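Local coordinates for protein isoaspartyl dipeptidase (Fervidobacterium islandicum, PDB 7CDH) that probably hydrolyses isoaspartyl (beta-aspartyl) dipeptides as a zinc-dependent metallopeptidase of the amidohydrolase family, with a likely role in protein repair, at residues 3-8 with 44-49; 55-60 with 309-314; 120-125 with 368-373; 139-144 with 177-182; 189-194 with 336-341. All coordinates share one frame; numbering follows the deposited sequence.

Contact 1 of 5, residues 3-8 with 44-49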
# COMPACT_ATOMS: atom_id res chain seq x y z
N LYS A 3 25.98 36.08 -31.83
CA LYS A 3 25.21 37.25 -32.30
C LYS A 3 25.67 38.47 -31.52
O LYS A 3 26.25 38.28 -30.41
CB LYS A 3 23.71 37.09 -32.10
CG LYS A 3 23.13 35.77 -32.60
CD LYS A 3 21.61 35.74 -32.57
CE LYS A 3 21.01 34.40 -32.97
NZ LYS A 3 21.85 33.27 -32.51
N ILE A 4 25.42 39.65 -32.09
CA ILE A 4 25.77 40.97 -31.50
C ILE A 4 24.57 41.88 -31.69
O ILE A 4 24.19 42.06 -32.86
CB ILE A 4 26.99 41.63 -32.17
CG1 ILE A 4 28.26 40.80 -32.04
CG2 ILE A 4 27.19 43.04 -31.63
CD1 ILE A 4 28.50 39.91 -33.22
N ILE A 5 24.11 42.50 -30.61
CA ILE A 5 23.10 43.61 -30.68
C ILE A 5 23.85 44.95 -30.55
O ILE A 5 24.63 45.13 -29.57
CB ILE A 5 21.98 43.42 -29.64
CG1 ILE A 5 21.16 42.16 -29.92
CG2 ILE A 5 21.08 44.65 -29.56
CD1 ILE A 5 20.44 41.65 -28.71
N LYS A 6 23.67 45.81 -31.55
CA LYS A 6 24.37 47.11 -31.67
C LYS A 6 23.35 48.22 -31.45
O LYS A 6 22.20 48.04 -31.87
CB LYS A 6 25.04 47.24 -33.05
CG LYS A 6 26.33 46.44 -33.20
CD LYS A 6 27.14 46.77 -34.44
CE LYS A 6 28.59 46.30 -34.34
NZ LYS A 6 29.46 47.36 -33.78
N ASN A 7 23.78 49.31 -30.79
CA ASN A 7 23.12 50.64 -30.87
C ASN A 7 21.91 50.73 -29.95
O ASN A 7 21.11 51.66 -30.17
CB ASN A 7 22.62 51.01 -32.27
CG ASN A 7 23.74 51.13 -33.29
OD1 ASN A 7 24.89 51.33 -32.91
ND2 ASN A 7 23.39 51.03 -34.58
N ALA A 8 21.74 49.83 -28.99
CA ALA A 8 20.64 49.92 -28.02
C ALA A 8 21.12 50.63 -26.76
O ALA A 8 22.33 50.58 -26.42
CB ALA A 8 20.07 48.56 -27.71
N GLU A 44 25.81 36.81 -36.40
CA GLU A 44 24.63 37.61 -36.77
C GLU A 44 24.77 38.97 -36.06
O GLU A 44 25.29 38.99 -34.94
CB GLU A 44 23.36 36.85 -36.40
CG GLU A 44 22.09 37.65 -36.63
CD GLU A 44 20.77 36.88 -36.53
OE1 GLU A 44 19.73 37.55 -36.64
OE2 GLU A 44 20.80 35.63 -36.36
N ILE A 45 24.33 40.04 -36.71
CA ILE A 45 24.32 41.42 -36.14
C ILE A 45 22.88 41.93 -36.17
O ILE A 45 22.21 41.73 -37.19
CB ILE A 45 25.28 42.32 -36.93
CG1 ILE A 45 26.72 41.84 -36.76
CG2 ILE A 45 25.09 43.78 -36.54
CD1 ILE A 45 27.79 42.80 -37.24
N TYR A 46 22.42 42.57 -35.10
CA TYR A 46 21.06 43.18 -35.04
C TYR A 46 21.21 44.66 -34.66
O TYR A 46 21.86 45.00 -33.62
CB TYR A 46 20.16 42.36 -34.12
CG TYR A 46 18.75 42.87 -33.99
CD1 TYR A 46 17.78 42.57 -34.93
CD2 TYR A 46 18.36 43.62 -32.89
CE1 TYR A 46 16.48 43.03 -34.81
CE2 TYR A 46 17.06 44.08 -32.75
CZ TYR A 46 16.11 43.79 -33.71
OH TYR A 46 14.83 44.26 -33.57
N ASP A 47 20.67 45.51 -35.53
CA ASP A 47 20.66 46.99 -35.38
C ASP A 47 19.48 47.35 -34.50
O ASP A 47 18.34 47.44 -35.01
CB ASP A 47 20.55 47.71 -36.73
CG ASP A 47 21.03 49.16 -36.70
OD1 ASP A 47 20.79 49.84 -35.68
OD2 ASP A 47 21.67 49.58 -37.69
N ALA A 48 19.76 47.60 -33.23
CA ALA A 48 18.71 47.91 -32.25
C ALA A 48 18.66 49.42 -32.01
O ALA A 48 18.21 49.79 -30.93
CB ALA A 48 18.98 47.14 -30.98
N ASN A 49 19.04 50.25 -32.98
CA ASN A 49 18.97 51.72 -32.83
C ASN A 49 17.48 52.10 -32.71
O ASN A 49 16.66 51.54 -33.47
CB ASN A 49 19.69 52.48 -33.95
CG ASN A 49 19.42 53.97 -33.89
OD1 ASN A 49 19.86 54.66 -32.96
ND2 ASN A 49 18.60 54.45 -34.81
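Ile-4 and Lys-6 bond through both N and O to the parallel strand of Glu-44 to Asp-47, 4.7 Å away between the segment axes. Their partners are Glu-44 O and Tyr-46 N for Ile-4, and Tyr-46 O and Ala-48 N for Lys-6. Lys-3, Ile-5, Glu-44 and Tyr-46 put their side chains on one face. Ile-4, Lys-6, Ile-45 and Asp-47 use the other.

Lys-3 and Glu-44 lie alongside each other and point the same way. Their nearest side-chain atoms are Lys-3 CE and Glu-44 OE2 at 3.6 Å, but NZ stays farther off, and Glu-44 OE1 makes its salt bridge with Lys-376. Ile-5 CG1 stands beside the backbone N (chi1 -65°), near Tyr-46 CB. This leaves CG2 anti to that N and on Ala-48 CB at 3.6 Å. Ala-8 CB meets the same methyl of Ala-48. On the other face Lys-6 CD passes Ile-45 CG2 at 4.2 Å.

Asp-47 OD1 takes two donors. Asn-7 ND2 comes from above the carboxylate plane at 3.1 Å, with the amide and carboxylate planes 64° apart. Asn-49 N reaches the anti lone pair at 3.2 Å, closing an Asx turn.

The chemistry is thus mixed. Backbone bonds fix the register in the small N-terminal sheet, and one carboxylate oxygen ties the strand ends together. Ile-5, Ala-8 and Ala-48 form an apolar patch, beside the paired polar groups of Glu-44 (Lys-376) and Tyr-46 (Asp-377).

Contact 2 of 5, residues 55-60 with 309-314; sequences PGLIDP and AVWYTI
Val-310 is the first residue of helix 309-318 to touch strand 51-59, and it meets two side chains there. Its CG1, anti to the backbone N (chi1 162°), slides past Leu-57 and lies 3.8 Å from Leu-57 CD1. Its other methyl meets the carboxylate of Asp-59, with Val-310 CG2 3.8 Å from Asp-59 OD2. That oxygen has its polar partner in Ser-284.

Trp-311 follows, its side chain crossing that of Leu-57 at about a right angle. The approach to the ring is oblique, with Leu-57 CD1 4.0 Å from Trp-311 CE3. The indole NE1 is bonded to Phe-362 O.

Inside the helix, Ala-309 O receives both Thr-313 N and Thr-313 OG1, the hydroxyl at 2.8 Å.

Ile-314, one turn after Val-310, meets Leu-57 tip to tip: Ile-314 CD1 is 4.0 Å from Leu-57 CD2. Both methyls of Leu-57 are therefore engaged by the helix. The short segments 57-59 and 309-314 cross at 119°.

The contact is buried and almost wholly apolar. The one carboxylate, Asp-59, has its side chain about 9 Å from a zinc ion. The packing joins the strand that leads to zinc ligands His-61 and His-63 to helix 309-318.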
# COMPACT_ATOMS: atom_id res chain seq x y z
N PRO A 55 16.61 42.94 -19.63
CA PRO A 55 16.69 41.52 -19.34
C PRO A 55 15.29 40.93 -19.61
O PRO A 55 14.33 41.62 -19.38
CB PRO A 55 17.05 41.45 -17.86
CG PRO A 55 17.36 42.89 -17.46
CD PRO A 55 16.56 43.75 -18.40
N GLY A 56 15.21 39.68 -20.10
CA GLY A 56 13.91 39.01 -20.28
C GLY A 56 13.16 38.98 -18.96
O GLY A 56 13.80 38.78 -17.91
N LEU A 57 11.86 39.23 -19.00
CA LEU A 57 11.00 39.24 -17.81
C LEU A 57 10.78 37.80 -17.31
O LEU A 57 10.68 36.84 -18.13
CB LEU A 57 9.67 39.86 -18.22
CG LEU A 57 9.73 41.25 -18.83
CD1 LEU A 57 8.32 41.77 -19.13
CD2 LEU A 57 10.43 42.19 -17.88
N ILE A 58 10.74 37.66 -16.00
CA ILE A 58 10.54 36.39 -15.25
C ILE A 58 9.19 36.52 -14.53
O ILE A 58 9.05 37.46 -13.75
CB ILE A 58 11.69 36.21 -14.25
CG1 ILE A 58 13.05 36.23 -14.96
CG2 ILE A 58 11.48 34.96 -13.43
CD1 ILE A 58 14.23 36.36 -14.01
N ASP A 59 8.21 35.70 -14.92
CA ASP A 59 6.86 35.61 -14.29
C ASP A 59 6.90 34.42 -13.33
O ASP A 59 6.86 33.28 -13.76
CB ASP A 59 5.81 35.48 -15.38
CG ASP A 59 4.38 35.66 -14.90
OD1 ASP A 59 4.16 35.67 -13.65
OD2 ASP A 59 3.47 35.79 -15.78
N PRO A 60 7.04 34.62 -12.01
CA PRO A 60 7.22 33.49 -11.09
C PRO A 60 5.93 32.77 -10.64
O PRO A 60 5.97 31.98 -9.70
CB PRO A 60 7.83 34.21 -9.88
CG PRO A 60 7.06 35.52 -9.87
CD PRO A 60 7.03 35.93 -11.33
N ALA A 309 -0.04 40.81 -18.42
CA ALA A 309 -0.14 41.66 -17.23
C ALA A 309 1.24 42.16 -16.76
O ALA A 309 1.28 43.19 -16.08
CB ALA A 309 -0.84 40.93 -16.12
N VAL A 310 2.33 41.48 -17.07
CA VAL A 310 3.62 41.81 -16.41
C VAL A 310 4.16 43.12 -17.01
O VAL A 310 4.49 44.06 -16.25
CB VAL A 310 4.62 40.65 -16.50
CG1 VAL A 310 6.04 41.14 -16.22
CG2 VAL A 310 4.25 39.53 -15.53
N TRP A 311 4.24 43.18 -18.33
CA TRP A 311 4.79 44.36 -19.03
C TRP A 311 3.78 45.51 -18.91
O TRP A 311 4.17 46.68 -18.74
CB TRP A 311 5.15 44.00 -20.46
CG TRP A 311 5.77 45.13 -21.21
CD1 TRP A 311 5.28 45.72 -22.34
CD2 TRP A 311 6.98 45.84 -20.87
NE1 TRP A 311 6.12 46.71 -22.74
CE2 TRP A 311 7.17 46.81 -21.87
CE3 TRP A 311 7.92 45.73 -19.85
CZ2 TRP A 311 8.26 47.67 -21.87
CZ3 TRP A 311 8.99 46.59 -19.83
CH2 TRP A 311 9.16 47.55 -20.83
N TYR A 312 2.50 45.18 -18.92
CA TYR A 312 1.43 46.17 -18.70
C TYR A 312 1.68 46.88 -17.36
O TYR A 312 1.55 48.12 -17.31
CB TYR A 312 0.06 45.50 -18.76
CG TYR A 312 -1.10 46.43 -18.58
CD1 TYR A 312 -1.55 47.24 -19.61
CD2 TYR A 312 -1.76 46.52 -17.38
CE1 TYR A 312 -2.63 48.09 -19.45
CE2 TYR A 312 -2.84 47.36 -17.19
CZ TYR A 312 -3.27 48.15 -18.24
OH TYR A 312 -4.34 48.97 -18.03
N THR A 313 1.95 46.11 -16.31
CA THR A 313 2.05 46.61 -14.91
C THR A 313 3.32 47.47 -14.81
O THR A 313 3.23 48.55 -14.28
CB THR A 313 1.93 45.49 -13.85
OG1 THR A 313 0.60 44.95 -13.95
CG2 THR A 313 2.16 45.97 -12.43
N ILE A 314 4.42 47.05 -15.41
CA ILE A 314 5.68 47.84 -15.48
C ILE A 314 5.40 49.20 -16.17
O ILE A 314 5.85 50.24 -15.64
CB ILE A 314 6.77 47.03 -16.17
CG1 ILE A 314 7.22 45.85 -15.30
CG2 ILE A 314 7.96 47.91 -16.56
CD1 ILE A 314 8.03 44.83 -16.06

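Contact 3 of 5, residues 120-125 with 368-373; sequences GLNTFI and ISKGEF
Lys-370 NZ donates to Leu-121 O at 2.7 Å, and Ser-369 OG gives its proton to Gly-120 O at 2.8 Å. The two bonds differ in direction. The hydroxyl comes nearly along the C=O axis, while the ammonium is tilted 34° from the carbonyl plane of Leu-121. Ser-369 OG also receives Asn-122 ND2, but that bond is weak. The firmer partner of this amide is Thr-91 O.

A water receives a weak bond from Lys-370 NZ and donates to Asn-122 OD1 at 2.8 Å. The lysine chain passes the asparagine in the opposite direction, with Lys-370 CG 3.7 Å from Asn-122 OD1. It bends at chi3 (-106°), and the bend brings CE and NZ over to the carbonyls of Gly-120 and Leu-121. NZ also bonds to Glu-117 O, so it gathers carbonyl groups at a helix end.

Gly-120 closes helix 106-118 in a Schellman motif. A CB there would collide with the carbonyl O of the residue before and would point toward Glu-372.

Ser-369 to Glu-372 form a type I' turn joining strands 364-369 and 372-376. This hairpin therefore sits against the link between helix 106-118 and barrel strand 122-127, with strand 90-95 alongside the latter.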
# COMPACT_ATOMS: atom_id res chain seq x y z
N GLY A 120 11.52 27.31 -26.76
CA GLY A 120 12.57 28.30 -26.48
C GLY A 120 12.38 29.05 -25.17
O GLY A 120 13.22 29.89 -24.85
N LEU A 121 11.32 28.76 -24.42
CA LEU A 121 11.07 29.37 -23.09
C LEU A 121 11.98 28.72 -22.04
O LEU A 121 12.65 27.73 -22.35
CB LEU A 121 9.59 29.18 -22.79
CG LEU A 121 8.91 30.30 -22.03
CD1 LEU A 121 9.00 31.60 -22.81
CD2 LEU A 121 7.46 29.93 -21.73
N ASN A 122 12.09 29.32 -20.85
CA ASN A 122 12.80 28.77 -19.66
C ASN A 122 11.71 28.54 -18.64
O ASN A 122 10.87 29.50 -18.45
CB ASN A 122 13.80 29.75 -19.05
CG ASN A 122 14.77 30.32 -20.06
OD1 ASN A 122 15.83 29.73 -20.32
ND2 ASN A 122 14.41 31.45 -20.64
N THR A 123 11.65 27.34 -18.06
CA THR A 123 10.50 26.91 -17.22
C THR A 123 10.99 26.21 -15.97
O THR A 123 11.96 25.43 -16.06
CB THR A 123 9.59 25.94 -17.97
OG1 THR A 123 10.37 24.78 -18.29
CG2 THR A 123 9.08 26.56 -19.24
N PHE A 124 10.27 26.42 -14.87
CA PHE A 124 10.45 25.70 -13.60
C PHE A 124 9.05 25.46 -13.08
O PHE A 124 8.10 26.13 -13.51
CB PHE A 124 11.32 26.48 -12.61
CG PHE A 124 12.62 26.92 -13.22
CD1 PHE A 124 12.70 28.09 -13.94
CD2 PHE A 124 13.74 26.10 -13.15
CE1 PHE A 124 13.87 28.44 -14.60
CE2 PHE A 124 14.94 26.50 -13.73
CZ PHE A 124 14.99 27.65 -14.48
N ILE A 125 8.91 24.50 -12.17
CA ILE A 125 7.57 24.19 -11.64
C ILE A 125 7.70 24.09 -10.13
O ILE A 125 8.79 23.85 -9.64
CB ILE A 125 7.02 22.91 -12.31
CG1 ILE A 125 7.82 21.66 -11.95
CG2 ILE A 125 6.98 23.09 -13.82
CD1 ILE A 125 7.14 20.40 -12.35
N ILE A 368 14.42 37.59 -26.98
CA ILE A 368 15.56 36.66 -27.12
C ILE A 368 15.62 35.79 -25.85
O ILE A 368 15.47 36.34 -24.74
CB ILE A 368 16.84 37.46 -27.39
CG1 ILE A 368 16.66 38.34 -28.62
CG2 ILE A 368 18.04 36.55 -27.54
CD1 ILE A 368 17.90 39.11 -28.99
N SER A 369 15.74 34.47 -26.04
CA SER A 369 15.82 33.46 -24.95
C SER A 369 16.91 32.47 -25.32
O SER A 369 16.85 31.94 -26.43
CB SER A 369 14.51 32.78 -24.72
OG SER A 369 14.60 31.93 -23.58
N LYS A 370 17.89 32.29 -24.45
CA LYS A 370 19.03 31.39 -24.70
C LYS A 370 19.66 31.81 -26.02
O LYS A 370 20.25 30.96 -26.71
CB LYS A 370 18.55 29.93 -24.73
CG LYS A 370 17.67 29.52 -23.55
CD LYS A 370 17.10 28.12 -23.63
CE LYS A 370 15.62 28.09 -23.95
NZ LYS A 370 14.97 26.84 -23.47
N GLY A 371 19.55 33.09 -26.36
CA GLY A 371 20.27 33.70 -27.49
C GLY A 371 19.61 33.40 -28.82
O GLY A 371 20.23 33.67 -29.83
N GLU A 372 18.39 32.88 -28.81
CA GLU A 372 17.57 32.62 -30.02
C GLU A 372 16.50 33.71 -30.06
O GLU A 372 15.96 34.08 -29.00
CB GLU A 372 17.04 31.17 -30.00
CG GLU A 372 15.74 30.95 -30.79
CD GLU A 372 15.00 29.62 -30.60
OE1 GLU A 372 15.44 28.78 -29.77
OE2 GLU A 372 13.96 29.43 -31.29
N PHE A 373 16.22 34.23 -31.25
CA PHE A 373 15.11 35.19 -31.45
C PHE A 373 13.81 34.40 -31.46
O PHE A 373 13.60 33.62 -32.38
CB PHE A 373 15.27 35.97 -32.76
CG PHE A 373 16.28 37.08 -32.69
CD1 PHE A 373 15.90 38.35 -32.29
CD2 PHE A 373 17.61 36.86 -32.99
CE1 PHE A 373 16.83 39.37 -32.18
CE2 PHE A 373 18.54 37.88 -32.88
CZ PHE A 373 18.14 39.13 -32.46
O HOH W 1 16.21 26.96 -20.40

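Contact 4 of 5, residues 139-144 with 177-182; sequences GSIMRD and ADIRVG
Met-142 makes most of the apolar contact with helix 169-186. Its CG is anti to the backbone N (chi1 -175°), and the chain stays extended until chi3 turns the methyl in. Met-142 CE then rests on Val-181 CG1 at 3.6 Å, the two side chains crossing obliquely. The same methyl lies 3.6 Å from Asp-178 O. Nearer the backbone, Met-142 CG packs on Gly-182 CA at 3.8 Å. A CB on Gly-182 would come close to the Met-142 carbonyl O, so the lack of one lets the two helices come close.

Ile-141 adds a second apolar group. Its CG1 sits between the backbone N and carbonyl carbon (chi1 69°) and touches Ile-179 CD1 at 4.0 Å, the side chains crossing at about a right angle. It meets Asp-178 CB in the same manner.

One water links the segments through polar bonds. It accepts from Met-142 N and donates to Asp-178 OD2 at 2.9 Å. Within 139-144, Ser-140 caps the helix as its N-cap, with OG receiving Arg-143 N. Asp-178 OD2 also forms a salt bridge with Arg-131 of the second subunit.

An alanine in place of Met-142 would probably leave Val-181 without its methyl partner and open a gap over Asp-178 O.

The chemistry is thus mainly apolar between the helices, with one water bridge, while the polar edge at Asp-178 serves the subunit interface.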
# COMPACT_ATOMS: atom_id res chain seq x y z
N GLY A 139 5.63 10.84 -3.89
CA GLY A 139 5.20 10.49 -2.52
C GLY A 139 5.75 11.40 -1.45
O GLY A 139 5.24 11.32 -0.29
N SER A 140 6.74 12.23 -1.74
CA SER A 140 7.17 13.27 -0.76
C SER A 140 7.65 14.51 -1.51
O SER A 140 8.29 14.36 -2.58
CB SER A 140 8.20 12.75 0.25
OG SER A 140 9.53 12.65 -0.26
N ILE A 141 7.38 15.70 -0.98
CA ILE A 141 7.85 16.92 -1.68
C ILE A 141 9.39 16.96 -1.62
O ILE A 141 10.01 17.50 -2.55
CB ILE A 141 7.18 18.19 -1.14
CG1 ILE A 141 7.62 18.52 0.27
CG2 ILE A 141 5.67 18.08 -1.26
CD1 ILE A 141 6.74 19.59 0.90
N MET A 142 9.99 16.34 -0.63
CA MET A 142 11.46 16.39 -0.51
C MET A 142 12.06 15.55 -1.64
O MET A 142 13.03 16.01 -2.24
CB MET A 142 11.93 15.89 0.84
CG MET A 142 13.41 16.05 1.01
SD MET A 142 14.05 15.38 2.56
CE MET A 142 13.42 16.57 3.74
N ARG A 143 11.52 14.36 -1.92
CA ARG A 143 11.98 13.53 -3.05
C ARG A 143 11.71 14.24 -4.38
O ARG A 143 12.57 14.13 -5.25
CB ARG A 143 11.32 12.16 -3.09
CG ARG A 143 11.80 11.23 -2.01
CD ARG A 143 10.95 9.97 -2.03
NE ARG A 143 11.30 9.26 -3.24
CZ ARG A 143 12.36 8.49 -3.32
NH1 ARG A 143 13.13 8.35 -2.24
NH2 ARG A 143 12.65 7.88 -4.48
N ASP A 144 10.59 14.96 -4.50
CA ASP A 144 10.22 15.70 -5.74
C ASP A 144 11.33 16.70 -6.09
O ASP A 144 11.85 16.66 -7.22
CB ASP A 144 8.87 16.37 -5.63
CG ASP A 144 7.68 15.44 -5.68
OD1 ASP A 144 7.88 14.20 -5.77
OD2 ASP A 144 6.52 15.98 -5.63
N ALA A 177 9.91 22.78 6.23
CA ALA A 177 11.19 22.11 6.59
C ALA A 177 11.59 21.10 5.51
O ALA A 177 12.78 21.00 5.20
CB ALA A 177 11.11 21.45 7.94
N ASP A 178 10.64 20.38 4.92
CA ASP A 178 10.94 19.36 3.88
C ASP A 178 11.44 20.06 2.61
O ASP A 178 12.44 19.63 2.05
CB ASP A 178 9.74 18.43 3.68
CG ASP A 178 9.56 17.42 4.82
OD1 ASP A 178 10.39 17.45 5.80
OD2 ASP A 178 8.56 16.60 4.75
N ILE A 179 10.85 21.16 2.21
CA ILE A 179 11.26 21.79 0.94
C ILE A 179 12.58 22.54 1.17
O ILE A 179 13.45 22.48 0.30
CB ILE A 179 10.11 22.64 0.36
CG1 ILE A 179 10.08 22.57 -1.18
CG2 ILE A 179 10.15 24.06 0.86
CD1 ILE A 179 9.82 21.19 -1.74
N ARG A 180 12.80 23.10 2.35
CA ARG A 180 14.10 23.70 2.71
C ARG A 180 15.19 22.64 2.66
O ARG A 180 16.25 22.86 2.04
CB ARG A 180 14.07 24.40 4.07
CG ARG A 180 15.45 24.66 4.64
CD ARG A 180 15.39 25.73 5.70
NE ARG A 180 16.70 25.99 6.29
CZ ARG A 180 17.74 26.56 5.66
NH1 ARG A 180 17.67 26.92 4.40
NH2 ARG A 180 18.87 26.76 6.31
N VAL A 181 14.98 21.49 3.28
CA VAL A 181 16.08 20.48 3.31
C VAL A 181 16.28 19.90 1.90
O VAL A 181 17.47 19.71 1.48
CB VAL A 181 15.83 19.42 4.38
CG1 VAL A 181 16.66 18.17 4.15
CG2 VAL A 181 16.13 20.03 5.75
N GLY A 182 15.18 19.64 1.20
CA GLY A 182 15.26 19.13 -0.17
C GLY A 182 16.01 20.10 -1.07
O GLY A 182 16.78 19.64 -1.92
O HOH W 2 8.92 15.45 2.10

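Contact 5 of 5, residues 189-194 with 336-341. With GOL (glycerol), chain B.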
# COMPACT_ATOMS: atom_id res chain seq x y z
N ALA A 189 16.68 26.54 -4.47
CA ALA A 189 16.26 27.55 -3.46
C ALA A 189 15.30 26.94 -2.42
O ALA A 189 15.38 27.34 -1.27
CB ALA A 189 15.62 28.74 -4.14
N GLY A 190 14.38 26.08 -2.83
CA GLY A 190 13.38 25.48 -1.94
C GLY A 190 12.34 26.48 -1.50
O GLY A 190 12.31 26.80 -0.32
N ILE A 191 11.50 26.95 -2.42
CA ILE A 191 10.51 28.02 -2.13
C ILE A 191 9.20 27.36 -1.69
O ILE A 191 8.84 26.33 -2.25
CB ILE A 191 10.33 28.92 -3.38
CG1 ILE A 191 11.65 29.59 -3.78
CG2 ILE A 191 9.21 29.93 -3.16
CD1 ILE A 191 12.44 30.17 -2.62
N VAL A 192 8.57 27.87 -0.66
CA VAL A 192 7.13 27.63 -0.39
C VAL A 192 6.41 28.88 -0.89
O VAL A 192 6.70 29.93 -0.37
CB VAL A 192 6.85 27.35 1.10
CG1 VAL A 192 5.38 27.05 1.34
CG2 VAL A 192 7.73 26.23 1.62
N ASN A 193 5.53 28.73 -1.88
CA ASN A 193 4.66 29.80 -2.40
C ASN A 193 3.31 29.65 -1.70
O ASN A 193 2.68 28.57 -1.81
CB ASN A 193 4.62 29.75 -3.93
CG ASN A 193 3.71 30.77 -4.57
OD1 ASN A 193 2.96 30.44 -5.48
ND2 ASN A 193 3.81 32.01 -4.16
N PHE A 194 2.90 30.68 -0.96
CA PHE A 194 1.61 30.71 -0.24
C PHE A 194 0.64 31.52 -1.08
O PHE A 194 0.94 32.69 -1.36
CB PHE A 194 1.75 31.34 1.14
CG PHE A 194 2.59 30.53 2.08
CD1 PHE A 194 2.08 29.40 2.69
CD2 PHE A 194 3.91 30.85 2.30
CE1 PHE A 194 2.87 28.63 3.53
CE2 PHE A 194 4.70 30.08 3.13
CZ PHE A 194 4.17 28.97 3.75
N ALA A 336 14.73 36.47 -9.86
CA ALA A 336 16.02 35.75 -9.99
C ALA A 336 16.61 35.47 -8.61
O ALA A 336 17.11 34.33 -8.40
CB ALA A 336 16.98 36.50 -10.84
N ARG A 337 16.56 36.42 -7.67
CA ARG A 337 17.20 36.20 -6.34
C ARG A 337 16.38 35.15 -5.61
O ARG A 337 16.98 34.23 -5.09
CB ARG A 337 17.37 37.50 -5.55
CG ARG A 337 17.86 37.35 -4.11
CD ARG A 337 16.99 38.08 -3.07
NE ARG A 337 16.68 39.38 -3.56
CZ ARG A 337 15.49 39.94 -3.62
NH1 ARG A 337 14.43 39.38 -3.08
NH2 ARG A 337 15.38 41.12 -4.17
N VAL A 338 15.05 35.26 -5.65
CA VAL A 338 14.15 34.33 -4.91
C VAL A 338 14.43 32.89 -5.36
O VAL A 338 14.61 32.06 -4.49
CB VAL A 338 12.67 34.73 -5.07
CG1 VAL A 338 11.77 33.67 -4.47
CG2 VAL A 338 12.37 36.06 -4.40
N PHE A 339 14.55 32.62 -6.67
CA PHE A 339 14.63 31.26 -7.27
C PHE A 339 16.07 30.84 -7.51
O PHE A 339 16.23 29.70 -7.98
CB PHE A 339 13.82 31.21 -8.57
CG PHE A 339 12.35 31.35 -8.32
CD1 PHE A 339 11.65 30.34 -7.69
CD2 PHE A 339 11.71 32.54 -8.59
CE1 PHE A 339 10.31 30.49 -7.40
CE2 PHE A 339 10.37 32.69 -8.30
CZ PHE A 339 9.67 31.67 -7.69
N LYS A 340 17.06 31.67 -7.18
CA LYS A 340 18.52 31.44 -7.41
C LYS A 340 18.77 31.12 -8.89
O LYS A 340 19.38 30.08 -9.17
CB LYS A 340 19.07 30.33 -6.52
CG LYS A 340 18.81 30.52 -5.04
CD LYS A 340 20.00 31.00 -4.24
CE LYS A 340 19.74 31.04 -2.74
NZ LYS A 340 19.26 29.74 -2.22
N LEU A 341 18.30 31.98 -9.80
CA LEU A 341 18.50 31.79 -11.25
C LEU A 341 19.61 32.71 -11.75
O LEU A 341 19.69 33.86 -11.31
CB LEU A 341 17.19 32.09 -11.98
CG LEU A 341 15.99 31.30 -11.49
CD1 LEU A 341 14.74 31.73 -12.25
CD2 LEU A 341 16.22 29.80 -11.62
C1 GOL B . 16.93 25.96 -10.38
O1 GOL B . 16.82 24.60 -10.82
C2 GOL B . 18.11 26.16 -9.46
O2 GOL B . 19.20 26.63 -10.25
C3 GOL B . 17.89 27.12 -8.29
O3 GOL B . 16.57 27.11 -7.74
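Ala-189 and Phe-339 are joined by a bound glycerol, probably left from the crystallisation liquor. Its O3 gives a hydrogen bond to Phe-339 O at 2.6 Å and takes a weak one from Ala-189 N. Beside it, Ala-189 CB touches Val-338 O at 3.5 Å and also meets Lys-340 CG. Lys-340 is the residue of positive phi in the Schellman motif that closes helix 333-339.

Ile-191 carries the apolar part. Its chi1 of -60° puts CG1 anti to the carbonyl carbon, and chi2 of -44° turns CD1 to the helix end. There Ile-191 CD1 lies 3.4 Å from Val-338 O and 4.0 Å from Val-338 CG1. Ile-191 CG1 approaches the Phe-339 ring obliquely, 4.0 Å from Phe-339 CE1. The isoleucine crosses both partners at about a right angle. Val-338 CG1 also sits over the centre of one face of the Phe-339 ring.

A glycine at Ile-191 is likely to open a gap at the helix end, leaving Val-338 CG1 and the Phe-339 ring without this apolar partner.

The arrangement fits the TIM-barrel fold of amidohydrolases: the start of parallel strand 191-196 packs on a helix end. Farther along that strand, Asn-193 bonds to the zinc ligand His-61.

How the contacts relate
Contact 1 lies at one end, in the small N-terminal sheet, about 27 Å from the chain centre. Contacts 2, 4 and 5 are in the barrel, and contact 3 joins barrel strand 122-127 to the hairpin. Contacts 2, 3 and 5 reach one large sheet, through strands 51-59, 122-127 and 191-196, and their centres are 14 to 18 Å apart. Along the chain, contact 2 crosses both 3 and 5, whereas contacts 4 and 5 lie within the span of contact 3. Pro-60 packs on Phe-339, joining 2 to 5, and Phe-124 on Leu-341 joins 3 to 5. Ile-179 meets Val-192 between 4 and 5. Phe-373 and Ile-368 tie contact 3 to contact 1. Contact 4, 44 Å from contact 1 between centres, faces neighbouring subunits.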